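Local coordinates for FYVE, RhoGEF and PH domain-containing protein 5 (Homo sapiens, PDB 3MPX), which activates CDC42 by exchanging its bound GDP for GTP, and mediates the activation of this GTPase induced by VEGF, at residues H49-R54 with A145-E150. Numbering follows the deposited sequence.
Sequences HGAVMR and AAAVRE
A147 meets A51 and V52 where two helices of the DH (RhoGEF) domain, running in roughly opposite senses, pack at a pair of alanines. The CA atoms of A147 and A51 lie only 5.5 Å apart, a separation permitted by the small side chains on both helices. The CB of A147 points at the other backbone and sits over the face of the A51-V52 peptide, shifted toward the oxygen end: it is 3.5 Å from the O of A51 and 4.3 Å from the CA of V52. Two apolar groups of the first helix meet this methyl. The CB of A51 approaches the CB of A147 at 4.4 Å, methyl to methyl. Next to it is the CG2 branch of V52; with CG1 anti to the backbone N (chi1 -174°), CG2 is the branch turned to the alanine. One residue on, V148 brings its CG2 to 4.7 Å from CG2 of V52, at the margin of the contact. No hydrogen bond crosses this buried apolar interface. It joins helix 142-152 to the later part of the long helix 21-59. Within the helical DH domain, helix 21-59 also meets helix 66-98, where V52 packs on L76 and ND1 of H49 is hydrogen-bonded to the backbone O of L76, while helix 142-152 meets helix 117-138 through V148, which touches L134 and C138.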
loop_
_atom_site.group_PDB
_atom_site.type_symbol
_atom_site.label_atom_id
_atom_site.label_comp_id
_atom_site.label_asym_id
_atom_site.label_seq_id
_atom_site.Cartn_x
_atom_site.Cartn_y
_atom_site.Cartn_z
ATOM N N HIS A 49 17.419 -2.288 11.835
ATOM C CA HIS A 49 18.740 -2.325 11.231
ATOM C C HIS A 49 19.833 -2.366 12.328
ATOM O O HIS A 49 20.613 -3.325 12.359
ATOM C CB HIS A 49 18.909 -1.151 10.254
ATOM C CG HIS A 49 20.323 -0.867 9.853
ATOM N ND1 HIS A 49 20.807 -1.238 8.618
ATOM C CD2 HIS A 49 21.302 -0.222 10.532
ATOM C CE1 HIS A 49 22.066 -0.840 8.589
ATOM N NE2 HIS A 49 22.415 -0.242 9.731
ATOM N N GLY A 50 19.844 -1.373 13.226
ATOM C CA GLY A 50 20.809 -1.274 14.316
ATOM C C GLY A 50 20.939 -2.535 15.158
ATOM O O GLY A 50 22.049 -3.041 15.344
ATOM N N ALA A 51 19.796 -3.082 15.636
ATOM C CA ALA A 51 19.764 -4.291 16.466
ATOM C C ALA A 51 20.228 -5.543 15.711
ATOM O O ALA A 51 20.876 -6.410 16.306
ATOM C CB ALA A 51 18.372 -4.501 17.035
ATOM N N VAL A 52 19.913 -5.628 14.408
ATOM C CA VAL A 52 20.316 -6.760 13.574
ATOM C C VAL A 52 21.813 -6.632 13.227
ATOM O O VAL A 52 22.533 -7.630 13.316
ATOM C CB VAL A 52 19.403 -6.954 12.347
ATOM C CG1 VAL A 52 19.770 -8.216 11.585
ATOM C CG2 VAL A 52 17.934 -7.010 12.773
HETATM N N MSE A 53 22.297 -5.401 12.921
HETATM C CA MSE A 53 23.723 -5.164 12.656
HETATM C C MSE A 53 24.543 -5.580 13.894
HETATM O O MSE A 53 25.487 -6.364 13.757
HETATM C CB MSE A 53 24.007 -3.710 12.251
HETATM C CG MSE A 53 23.492 -3.350 10.852
HETATM SE SE MSE A 53 23.966 -4.604 9.393
HETATM C CE MSE A 53 25.774 -3.913 9.018
ATOM N N ARG A 54 24.099 -5.146 15.103
ATOM C CA ARG A 54 24.709 -5.493 16.393
ATOM C C ARG A 54 24.773 -7.015 16.556
ATOM O O ARG A 54 25.848 -7.541 16.855
ATOM C CB ARG A 54 23.947 -4.854 17.577
ATOM C CG ARG A 54 24.348 -3.424 17.885
ATOM C CD ARG A 54 23.611 -2.885 19.097
ATOM N NE ARG A 54 22.380 -2.183 18.725
ATOM C CZ ARG A 54 21.196 -2.370 19.304
ATOM N NH1 ARG A 54 20.136 -1.681 18.897
ATOM N NH2 ARG A 54 21.060 -3.253 20.293
ATOM N N ALA A 145 17.501 -14.191 16.685
ATOM C CA ALA A 145 16.143 -14.286 17.199
ATOM C C ALA A 145 15.899 -13.198 18.242
ATOM O O ALA A 145 14.911 -12.489 18.134
ATOM C CB ALA A 145 15.880 -15.659 17.772
ATOM N N ALA A 146 16.856 -12.982 19.156
ATOM C CA ALA A 146 16.823 -11.958 20.203
ATOM C C ALA A 146 16.709 -10.571 19.593
ATOM O O ALA A 146 16.021 -9.734 20.169
ATOM C CB ALA A 146 18.076 -12.041 21.068
ATOM N N ALA A 147 17.374 -10.324 18.435
ATOM C CA ALA A 147 17.340 -9.021 17.769
ATOM C C ALA A 147 15.985 -8.783 17.120
ATOM O O ALA A 147 15.394 -7.723 17.334
ATOM C CB ALA A 147 18.453 -8.908 16.738
ATOM N N VAL A 148 15.477 -9.783 16.372
ATOM C CA VAL A 148 14.192 -9.686 15.684
ATOM C C VAL A 148 13.015 -9.583 16.674
ATOM O O VAL A 148 12.170 -8.706 16.470
ATOM C CB VAL A 148 14.009 -10.775 14.620
ATOM C CG1 VAL A 148 12.597 -10.755 14.048
ATOM C CG2 VAL A 148 15.017 -10.559 13.501
ATOM N N ARG A 149 12.990 -10.406 17.761
ATOM C CA ARG A 149 11.959 -10.337 18.821
ATOM C C ARG A 149 11.871 -8.892 19.313
ATOM O O ARG A 149 10.834 -8.258 19.104
ATOM C CB ARG A 149 12.306 -11.244 20.023
ATOM C CG ARG A 149 12.041 -12.733 19.819
ATOM C CD ARG A 149 11.974 -13.511 21.125
ATOM N NE ARG A 149 13.137 -13.318 21.996
ATOM C CZ ARG A 149 14.280 -13.997 21.910
ATOM N NH1 ARG A 149 14.451 -14.910 20.957
ATOM N NH2 ARG A 149 15.268 -13.758 22.768
ATOM N N GLU A 150 12.999 -8.350 19.871
ATOM C CA GLU A 150 13.166 -6.972 20.372
ATOM C C GLU A 150 12.574 -5.905 19.428
ATOM O O GLU A 150 12.111 -4.862 19.894
ATOM C CB GLU A 150 14.652 -6.661 20.629
#